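Local structure of peptidoglycan-N-acetylmuramic acid deacetylase PdaA (Bacillus subtilis, 1NY1) at residues A[6-11]-A[161-166]; A[51-56]-A[171-176]; A[165-170]-A[195-200]. The protein removes the acetyl group from N-acetylmuramic acid residues of peptidoglycan, leading to muramic delta-lactam in the spore cortex, and is required for germination. All blocks are in the same frame, centred on the assembly; numbering follows the deposited sequence.

Contact 1 (A[6-11]-A[161-166]); sequences INWGFK and TVFWSV
The indole of W8 is used in three ways at once: its face lies on F163, its edge points into the face of W164, and its N-H bonds to the backbone of that same tryptophan. With F10 these residues form an aromatic cluster that joins the N-terminal segment 6-11 to the loop following strand 160-161 in the NodB-homology domain, the deformed barrel of this deacetylase family. W8 has CG anti to its backbone nitrogen (chi1 -173°), which carries the indole from its chain to the opposing loop. There its six-membered ring makes an offset stack with F163, the planes only 14° apart and the centroids separated by 4.3 Å. CB of F163 adds a CH-pi contact over the five-membered ring of W8, while T161 CG2 covers the opposite face of the phenyl. The second indole is met edge-on: W8 CD1 comes over the centre of the W164 face, 3.6 Å from W164 CE2. From the same edge of W8, NE1 donates to W164 O at 3.1 Å, meeting a lone pair of that oxygen in the carbonyl plane with an N-H...O angle of 156°. A tryptophan ring is thus fixed in rotation by one polar and two aromatic contacts. Y36 and I29 also touch W8, and R140 binds F163 O. The side chain of W164 lies about 6 Å from that of D50, the probable catalytic base, which puts the W164 end of the cluster close to the probable active site. Farther along, F10 CE2 rests 3.7 Å from W164 CD1, and F10 CZ comes within 3.2 Å of S165 O.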
loop_
_atom_site.group_PDB
_atom_site.type_symbol
_atom_site.label_atom_id
_atom_site.label_comp_id
_atom_site.label_asym_id
_atom_site.label_seq_id
_atom_site.Cartn_x
_atom_site.Cartn_y
_atom_site.Cartn_z
ATOM N N ILE A 6 -9.844 -9.855 -11.727
ATOM C CA ILE A 6 -8.520 -10.406 -11.465
ATOM C C ILE A 6 -8.146 -10.069 -10.024
ATOM O O ILE A 6 -8.230 -8.913 -9.619
ATOM C CB ILE A 6 -7.456 -9.779 -12.407
ATOM C CG1 ILE A 6 -7.865 -9.974 -13.869
ATOM C CG2 ILE A 6 -6.098 -10.418 -12.163
ATOM C CD1 ILE A 6 -6.943 -9.285 -14.856
ATOM N N ASN A 7 -7.760 -11.074 -9.243
ATOM C CA ASN A 7 -7.364 -10.828 -7.861
ATOM C C ASN A 7 -5.840 -10.827 -7.803
ATOM O O ASN A 7 -5.197 -11.790 -8.223
ATOM C CB ASN A 7 -7.913 -11.909 -6.917
ATOM C CG ASN A 7 -9.427 -11.855 -6.771
ATOM O OD1 ASN A 7 -9.986 -12.381 -5.810
ATOM N ND2 ASN A 7 -10.098 -11.231 -7.732
ATOM N N TRP A 8 -5.258 -9.744 -7.300
ATOM C CA TRP A 8 -3.809 -9.679 -7.218
ATOM C C TRP A 8 -3.288 -10.760 -6.281
ATOM O O TRP A 8 -3.623 -10.783 -5.098
ATOM C CB TRP A 8 -3.338 -8.312 -6.726
ATOM C CG TRP A 8 -1.860 -8.209 -6.810
ATOM C CD1 TRP A 8 -0.965 -8.236 -5.777
ATOM C CD2 TRP A 8 -1.086 -8.183 -8.009
ATOM N NE1 TRP A 8 0.321 -8.236 -6.264
ATOM C CE2 TRP A 8 0.273 -8.203 -7.633
ATOM C CE3 TRP A 8 -1.413 -8.151 -9.373
ATOM C CZ2 TRP A 8 1.308 -8.191 -8.572
ATOM C CZ3 TRP A 8 -0.383 -8.140 -10.306
ATOM C CH2 TRP A 8 0.960 -8.158 -9.900
ATOM N N GLY A 9 -2.469 -11.650 -6.830
ATOM C CA GLY A 9 -1.895 -12.742 -6.063
ATOM C C GLY A 9 -0.579 -13.140 -6.701
ATOM O O GLY A 9 -0.333 -12.826 -7.866
ATOM N N PHE A 10 0.271 -13.830 -5.953
ATOM C CA PHE A 10 1.567 -14.234 -6.478
ATOM C C PHE A 10 2.232 -15.195 -5.505
ATOM O O PHE A 10 1.955 -15.167 -4.300
ATOM C CB PHE A 10 2.461 -13.000 -6.637
ATOM C CG PHE A 10 2.687 -12.267 -5.346
ATOM C CD1 PHE A 10 3.720 -12.638 -4.488
ATOM C CD2 PHE A 10 1.800 -11.279 -4.936
ATOM C CE1 PHE A 10 3.858 -12.044 -3.236
ATOM C CE2 PHE A 10 1.926 -10.678 -3.687
ATOM C CZ PHE A 10 2.958 -11.062 -2.835
ATOM N N LYS A 11 3.109 -16.044 -6.026
ATOM C CA LYS A 11 3.840 -16.981 -5.183
ATOM C C LYS A 11 4.728 -16.107 -4.313
ATOM O O LYS A 11 5.393 -15.202 -4.814
ATOM C CB LYS A 11 4.714 -17.902 -6.034
ATOM C CG LYS A 11 3.945 -18.739 -7.033
ATOM C CD LYS A 11 3.753 -20.163 -6.539
ATOM C CE LYS A 11 5.070 -20.938 -6.543
ATOM N NZ LYS A 11 5.630 -21.119 -7.918
ATOM N N THR A 161 -1.693 2.672 -10.280
ATOM C CA THR A 161 -2.129 1.561 -9.443
ATOM C C THR A 161 -0.923 0.878 -8.814
ATOM O O THR A 161 0.013 0.483 -9.508
ATOM C CB THR A 161 -2.966 0.550 -10.253
ATOM O OG1 THR A 161 -4.188 1.177 -10.658
ATOM C CG2 THR A 161 -3.296 -0.683 -9.413
ATOM N N VAL A 162 -0.956 0.748 -7.490
ATOM C CA VAL A 162 0.140 0.153 -6.741
ATOM C C VAL A 162 -0.262 -1.162 -6.079
ATOM O O VAL A 162 -1.156 -1.192 -5.230
ATOM C CB VAL A 162 0.627 1.131 -5.640
ATOM C CG1 VAL A 162 1.833 0.558 -4.920
ATOM C CG2 VAL A 162 0.952 2.489 -6.251
ATOM N N PHE A 163 0.387 -2.251 -6.480
ATOM C CA PHE A 163 0.104 -3.550 -5.885
ATOM C C PHE A 163 1.136 -3.814 -4.798
ATOM O O PHE A 163 1.555 -2.883 -4.109
ATOM C CB PHE A 163 0.125 -4.640 -6.959
ATOM C CG PHE A 163 -1.030 -4.553 -7.913
ATOM C CD1 PHE A 163 -2.324 -4.784 -7.468
ATOM C CD2 PHE A 163 -0.833 -4.192 -9.238
ATOM C CE1 PHE A 163 -3.412 -4.655 -8.330
ATOM C CE2 PHE A 163 -1.912 -4.059 -10.109
ATOM C CZ PHE A 163 -3.201 -4.291 -9.654
ATOM N N TRP A 164 1.553 -5.064 -4.627
ATOM C CA TRP A 164 2.531 -5.368 -3.591
ATOM C C TRP A 164 3.267 -6.664 -3.866
ATOM O O TRP A 164 2.860 -7.455 -4.723
ATOM C CB TRP A 164 1.845 -5.430 -2.216
ATOM C CG TRP A 164 0.772 -6.474 -2.105
ATOM C CD1 TRP A 164 0.908 -7.752 -1.642
ATOM C CD2 TRP A 164 -0.597 -6.338 -2.513
ATOM N NE1 TRP A 164 -0.296 -8.425 -1.739
ATOM C CE2 TRP A 164 -1.234 -7.579 -2.272
ATOM C CE3 TRP A 164 -1.347 -5.286 -3.061
ATOM C CZ2 TRP A 164 -2.585 -7.797 -2.563
ATOM C CZ3 TRP A 164 -2.693 -5.502 -3.351
ATOM C CH2 TRP A 164 -3.296 -6.751 -3.101
ATOM N N SER A 165 4.366 -6.871 -3.144
ATOM C CA SER A 165 5.173 -8.076 -3.309
ATOM C C SER A 165 5.314 -8.835 -1.983
ATOM O O SER A 165 5.836 -9.948 -1.959
ATOM C CB SER A 165 6.558 -7.714 -3.849
ATOM O OG SER A 165 7.327 -7.065 -2.855
ATOM N N VAL A 166 4.858 -8.221 -0.890
ATOM C CA VAL A 166 4.895 -8.844 0.437
ATOM C C VAL A 166 3.619 -8.532 1.201
ATOM O O VAL A 166 3.208 -7.375 1.303
ATOM C CB VAL A 166 6.065 -8.338 1.330
ATOM C CG1 VAL A 166 5.928 -8.919 2.749
ATOM C CG2 VAL A 166 7.403 -8.723 0.733
#

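Contact 2 (A[51-56]-A[171-176]); sequences NGYENG and WKINNQ
I173 reaches from one loop toward Y53 and N55 of another, and the two loops meet at the surface on the rim of the NodB-homology barrel. Segment 51-56 begins at the end of strand 44-51, which carries the probable catalytic base D50, and segment 171-176 directly follows D170. From CB, which points toward the opposing loop, the I173 side chain continues to CG1, set anti to the carbonyl carbon (chi1 -54°). CG1 approaches the edge of the Y53 ring near its plane, 3.2 Å from the hydroxyl OH and 4.3 Å from CZ. A further bend (chi2 -61°) brings CD1 to the end of the branch, where it lies 3.4 Å from Y53 OH. The same methyl stands 3.9 Å from N55 ND2, so the tip sits between a phenol and an amide. V201, whose O accepts from that amide, also packs on both Y53 and I173. The contact between the side chains is therefore small, an apolar branch laid against a phenol oxygen, which is held by a water, and an amide nitrogen, which is held by V201 O. W171, at the start of its segment, meets the ring of H199, the probable proton donor, which places this rim next to the active site. Direct contact is supplemented by that one water at the edge of the phenol, in its plane: it lies 2.5 Å from Y53 OH and donates to W171 O at 2.6 Å.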
loop_
_atom_site.group_PDB
_atom_site.type_symbol
_atom_site.label_atom_id
_atom_site.label_comp_id
_atom_site.label_asym_id
_atom_site.label_seq_id
_atom_site.Cartn_x
_atom_site.Cartn_y
_atom_site.Cartn_z
ATOM N N ASN A 51 -5.616 1.053 5.066
ATOM C CA ASN A 51 -6.351 1.491 6.249
ATOM C C ASN A 51 -7.837 1.656 5.977
ATOM O O ASN A 51 -8.250 2.645 5.377
ATOM C CB ASN A 51 -5.778 2.819 6.753
ATOM C CG ASN A 51 -4.325 2.695 7.182
ATOM O OD1 ASN A 51 -4.028 2.329 8.321
ATOM N ND2 ASN A 51 -3.415 2.974 6.258
ATOM N N GLY A 52 -8.633 0.691 6.432
ATOM C CA GLY A 52 -10.073 0.740 6.231
ATOM C C GLY A 52 -10.809 1.175 7.486
ATOM O O GLY A 52 -11.906 1.720 7.406
ATOM N N TYR A 53 -10.211 0.908 8.644
ATOM C CA TYR A 53 -10.778 1.296 9.933
ATOM C C TYR A 53 -9.662 1.327 10.968
ATOM O O TYR A 53 -8.555 0.847 10.714
ATOM C CB TYR A 53 -11.882 0.329 10.385
ATOM C CG TYR A 53 -11.407 -1.086 10.602
ATOM C CD1 TYR A 53 -11.269 -1.964 9.529
ATOM C CD2 TYR A 53 -11.060 -1.537 11.873
ATOM C CE1 TYR A 53 -10.795 -3.257 9.716
ATOM C CE2 TYR A 53 -10.582 -2.827 12.073
ATOM C CZ TYR A 53 -10.453 -3.680 10.989
ATOM O OH TYR A 53 -9.979 -4.952 11.173
ATOM N N GLU A 54 -9.958 1.875 12.139
ATOM C CA GLU A 54 -8.957 1.996 13.194
ATOM C C GLU A 54 -9.235 1.059 14.369
ATOM O O GLU A 54 -10.380 0.909 14.794
ATOM C CB GLU A 54 -8.915 3.458 13.662
ATOM C CG GLU A 54 -7.906 3.796 14.756
ATOM C CD GLU A 54 -6.463 3.496 14.361
ATOM O OE1 GLU A 54 -6.176 3.353 13.153
ATOM O OE2 GLU A 54 -5.612 3.421 15.270
ATOM N N ASN A 55 -8.189 0.412 14.881
ATOM C CA ASN A 55 -8.348 -0.486 16.017
ATOM C C ASN A 55 -7.414 -0.093 17.167
ATOM O O ASN A 55 -7.139 -0.895 18.059
ATOM C CB ASN A 55 -8.113 -1.942 15.599
ATOM C CG ASN A 55 -8.591 -2.934 16.647
ATOM O OD1 ASN A 55 -9.604 -2.712 17.313
ATOM N ND2 ASN A 55 -7.871 -4.046 16.786
ATOM N N GLY A 56 -6.911 1.140 17.118
ATOM C CA GLY A 56 -6.074 1.662 18.187
ATOM C C GLY A 56 -4.557 1.620 18.107
ATOM O O GLY A 56 -3.898 2.029 19.060
ATOM N N TRP A 171 -4.552 -8.901 9.303
ATOM C CA TRP A 171 -5.823 -8.191 9.229
ATOM C C TRP A 171 -6.996 -8.939 9.863
ATOM O O TRP A 171 -8.120 -8.432 9.894
ATOM C CB TRP A 171 -6.164 -7.910 7.769
ATOM C CG TRP A 171 -5.989 -9.116 6.893
ATOM C CD1 TRP A 171 -4.868 -9.462 6.193
ATOM C CD2 TRP A 171 -6.957 -10.140 6.633
ATOM N NE1 TRP A 171 -5.080 -10.634 5.509
ATOM C CE2 TRP A 171 -6.353 -11.072 5.761
ATOM C CE3 TRP A 171 -8.276 -10.359 7.052
ATOM C CZ2 TRP A 171 -7.027 -12.210 5.296
ATOM C CZ3 TRP A 171 -8.945 -11.492 6.588
ATOM C CH2 TRP A 171 -8.318 -12.401 5.721
ATOM N N LYS A 172 -6.740 -10.145 10.353
ATOM C CA LYS A 172 -7.786 -10.954 10.978
ATOM C C LYS A 172 -7.911 -10.651 12.465
ATOM O O LYS A 172 -7.141 -11.156 13.277
ATOM C CB LYS A 172 -7.487 -12.442 10.796
ATOM C CG LYS A 172 -7.845 -12.984 9.435
ATOM C CD LYS A 172 -7.746 -14.498 9.419
ATOM C CE LYS A 172 -8.148 -15.047 8.062
ATOM N NZ LYS A 172 -7.948 -16.519 7.974
ATOM N N ILE A 173 -8.901 -9.840 12.821
ATOM C CA ILE A 173 -9.102 -9.461 14.210
ATOM C C ILE A 173 -9.501 -10.621 15.114
ATOM O O ILE A 173 -9.187 -10.618 16.305
ATOM C CB ILE A 173 -10.168 -8.346 14.334
ATOM C CG1 ILE A 173 -9.787 -7.171 13.433
ATOM C CG2 ILE A 173 -10.242 -7.846 15.773
ATOM C CD1 ILE A 173 -8.450 -6.540 13.788
ATOM N N ASN A 174 -10.175 -11.623 14.557
ATOM C CA ASN A 174 -10.607 -12.757 15.370
ATOM C C ASN A 174 -9.463 -13.719 15.680
ATOM O O ASN A 174 -9.641 -14.680 16.423
ATOM C CB ASN A 174 -11.751 -13.502 14.669
ATOM C CG ASN A 174 -11.270 -14.361 13.517
ATOM O OD1 ASN A 174 -10.357 -13.985 12.783
ATOM N ND2 ASN A 174 -11.899 -15.515 13.341
ATOM N N ASN A 175 -8.287 -13.450 15.125
ATOM C CA ASN A 175 -7.132 -14.307 15.361
ATOM C C ASN A 175 -5.850 -13.492 15.218
ATOM O O ASN A 175 -5.141 -13.591 14.213
ATOM C CB ASN A 175 -7.139 -15.472 14.363
ATOM C CG ASN A 175 -6.136 -16.557 14.714
ATOM O OD1 ASN A 175 -5.916 -17.485 13.934
ATOM N ND2 ASN A 175 -5.529 -16.453 15.890
ATOM N N GLN A 176 -5.572 -12.668 16.228
ATOM C CA GLN A 176 -4.387 -11.812 16.237
ATOM C C GLN A 176 -3.229 -12.601 16.846
ATOM O O GLN A 176 -3.157 -12.801 18.059
ATOM C CB GLN A 176 -4.700 -10.527 17.020
ATOM C CG GLN A 176 -5.840 -9.734 16.362
ATOM C CD GLN A 176 -6.363 -8.573 17.195
ATOM O OE1 GLN A 176 -7.574 -8.434 17.393
ATOM N NE2 GLN A 176 -5.460 -7.731 17.672
HETATM O O HOH W 1 -9.270 -6.218 9.099
#

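Contact 3 (A[165-170]-A[195-200]); sequences SVAFVD and IYLLHT
V166 sets CG1 over the centre of the Y196 ring face, 3.9 Å from the ring centroid, in a CH-pi contact. The two side chains run alongside each other from a single parallel beta bridge, which lines the loop 165-170 up with strand 194-198 of the NodB-homology barrel. With CG1 anti to the backbone nitrogen (chi1 173°) the two methyls divide the ring, CG2 lying at Y196 CE2. Flanking this centre, A167 CB packs on L197 CB, and F168 CE1 meets L198 CD2 at 3.6 Å; helix 179-188 covers F168 and L198 through M186. Around the apolar core the backbone closes: L197 N donates to V166 O at 2.8 Å, and I195 O accepts from both S165 N and V166 N. I195 N in turn donates to S165 OG. A water links F168 N to L197 O. At the polar end the side chains of D170, which probably tunes the likely proton donor, and H199 cross at about a right angle, carboxylate and imidazole planes 61° apart. Exchanging this aspartate for an alanine would probably leave the backbone N-H of H199 without its acceptor and the histidine less firmly placed. D170 OD2 takes H199 N on its syn side, 25° out of the carboxylate plane, at 2.9 Å.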
loop_
_atom_site.group_PDB
_atom_site.type_symbol
_atom_site.label_atom_id
_atom_site.label_comp_id
_atom_site.label_asym_id
_atom_site.label_seq_id
_atom_site.Cartn_x
_atom_site.Cartn_y
_atom_site.Cartn_z
ATOM N N SER A 165 4.366 -6.871 -3.144
ATOM C CA SER A 165 5.173 -8.076 -3.309
ATOM C C SER A 165 5.314 -8.835 -1.983
ATOM O O SER A 165 5.836 -9.948 -1.959
ATOM C CB SER A 165 6.558 -7.714 -3.849
ATOM O OG SER A 165 7.327 -7.065 -2.855
ATOM N N VAL A 166 4.858 -8.221 -0.890
ATOM C CA VAL A 166 4.895 -8.844 0.437
ATOM C C VAL A 166 3.619 -8.532 1.201
ATOM O O VAL A 166 3.208 -7.375 1.303
ATOM C CB VAL A 166 6.065 -8.338 1.330
ATOM C CG1 VAL A 166 5.928 -8.919 2.749
ATOM C CG2 VAL A 166 7.403 -8.723 0.733
ATOM N N ALA A 167 3.002 -9.567 1.755
ATOM C CA ALA A 167 1.787 -9.394 2.539
ATOM C C ALA A 167 1.554 -10.669 3.324
ATOM O O ALA A 167 1.988 -11.743 2.917
ATOM C CB ALA A 167 0.595 -9.113 1.625
ATOM N N PHE A 168 0.886 -10.546 4.458
ATOM C CA PHE A 168 0.586 -11.706 5.271
ATOM C C PHE A 168 -0.698 -11.444 6.033
ATOM O O PHE A 168 -1.289 -10.369 5.916
ATOM C CB PHE A 168 1.734 -12.028 6.228
ATOM C CG PHE A 168 2.290 -10.835 6.941
ATOM C CD1 PHE A 168 3.184 -9.981 6.305
ATOM C CD2 PHE A 168 1.925 -10.571 8.257
ATOM C CE1 PHE A 168 3.713 -8.876 6.973
ATOM C CE2 PHE A 168 2.448 -9.468 8.935
ATOM C CZ PHE A 168 3.343 -8.620 8.292
ATOM N N VAL A 169 -1.139 -12.424 6.809
ATOM C CA VAL A 169 -2.382 -12.266 7.536
ATOM C C VAL A 169 -2.227 -11.473 8.819
ATOM O O VAL A 169 -2.021 -12.035 9.893
ATOM C CB VAL A 169 -3.013 -13.627 7.862
ATOM C CG1 VAL A 169 -4.365 -13.411 8.534
ATOM C CG2 VAL A 169 -3.173 -14.440 6.586
ATOM N N ASP A 170 -2.330 -10.155 8.695
ATOM C CA ASP A 170 -2.221 -9.268 9.847
ATOM C C ASP A 170 -3.472 -8.389 9.889
ATOM O O ASP A 170 -3.458 -7.298 10.450
ATOM C CB ASP A 170 -0.954 -8.403 9.737
ATOM C CG ASP A 170 -1.012 -7.416 8.583
ATOM O OD1 ASP A 170 -1.702 -7.705 7.588
ATOM O OD2 ASP A 170 -0.353 -6.359 8.664
ATOM N N ILE A 195 7.743 -4.315 -2.057
ATOM C CA ILE A 195 6.738 -3.338 -1.687
ATOM C C ILE A 195 5.889 -4.125 -0.696
ATOM O O ILE A 195 5.229 -5.105 -1.063
ATOM C CB ILE A 195 5.876 -2.887 -2.889
ATOM C CG1 ILE A 195 6.756 -2.146 -3.908
ATOM C CG2 ILE A 195 4.740 -1.983 -2.400
ATOM C CD1 ILE A 195 6.005 -1.585 -5.117
ATOM N N TYR A 196 5.957 -3.723 0.568
ATOM C CA TYR A 196 5.206 -4.373 1.633
ATOM C C TYR A 196 3.814 -3.795 1.747
ATOM O O TYR A 196 3.620 -2.586 1.621
ATOM C CB TYR A 196 5.867 -4.170 2.998
ATOM C CG TYR A 196 7.058 -5.039 3.294
ATOM C CD1 TYR A 196 7.324 -5.453 4.601
ATOM C CD2 TYR A 196 7.934 -5.423 2.287
ATOM C CE1 TYR A 196 8.439 -6.232 4.896
ATOM C CE2 TYR A 196 9.048 -6.201 2.569
ATOM C CZ TYR A 196 9.296 -6.603 3.869
ATOM O OH TYR A 196 10.403 -7.375 4.140
ATOM N N LEU A 197 2.851 -4.676 1.992
ATOM C CA LEU A 197 1.471 -4.279 2.202
ATOM C C LEU A 197 1.205 -4.685 3.643
ATOM O O LEU A 197 1.186 -5.875 3.968
ATOM C CB LEU A 197 0.522 -5.034 1.266
ATOM C CG LEU A 197 -0.959 -4.632 1.233
ATOM C CD1 LEU A 197 -1.739 -5.678 0.454
ATOM C CD2 LEU A 197 -1.525 -4.519 2.623
ATOM N N LEU A 198 1.011 -3.696 4.506
ATOM C CA LEU A 198 0.760 -3.955 5.919
ATOM C C LEU A 198 -0.561 -3.348 6.366
ATOM O O LEU A 198 -1.100 -2.456 5.711
ATOM C CB LEU A 198 1.878 -3.352 6.775
ATOM C CG LEU A 198 3.311 -3.799 6.504
ATOM C CD1 LEU A 198 4.268 -3.009 7.381
ATOM C CD2 LEU A 198 3.435 -5.290 6.773
ATOM N N HIS A 199 -1.079 -3.856 7.479
ATOM C CA HIS A 199 -2.305 -3.346 8.082
ATOM C C HIS A 199 -1.849 -2.861 9.448
ATOM O O HIS A 199 -0.755 -3.210 9.891
ATOM C CB HIS A 199 -3.349 -4.459 8.208
ATOM C CG HIS A 199 -3.800 -4.987 6.883
ATOM N ND1 HIS A 199 -4.709 -4.318 6.093
ATOM C CD2 HIS A 199 -3.369 -6.041 6.153
ATOM C CE1 HIS A 199 -4.813 -4.934 4.929
ATOM N NE2 HIS A 199 -4.009 -5.982 4.937
ATOM N N THR A 200 -2.661 -2.051 10.115
ATOM C CA THR A 200 -2.271 -1.527 11.417
ATOM C C THR A 200 -3.303 -1.834 12.495
ATOM O O THR A 200 -3.345 -1.163 13.526
ATOM C CB THR A 200 -2.077 0.009 11.353
ATOM O OG1 THR A 200 -3.349 0.641 11.142
ATOM C CG2 THR A 200 -1.139 0.379 10.208
HETATM O O HOH W 2 -0.306 -7.876 5.138
HETATM O O HOH W 3 -2.656 -8.845 3.582
#

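Overall arrangement
Contacts 1 and 3 are buried and share S165 and V166, so that one loop running from strand 160-161 packs first on the N-terminal segment and then along strand 194-198. They touch where W164 CD2 meets L197 CD1 at 3.2 Å. Contact 2 lies at the surface, its centre about 20 Å from that of contact 1, but joins contact 3 through W171 beside H199. The chemistry shifts accordingly: stacked and edge-to-face aromatic rings with one indole hydrogen bond in contact 1, backbone bridging that ends in an aspartate carboxylate gripping a histidine's main-chain N-H in contact 3, and a slight, water-bridged meeting of loops in contact 2. Together the second segments of contacts 1 and 2 and the first of contact 3 trace one continuous loop past the catalytic site.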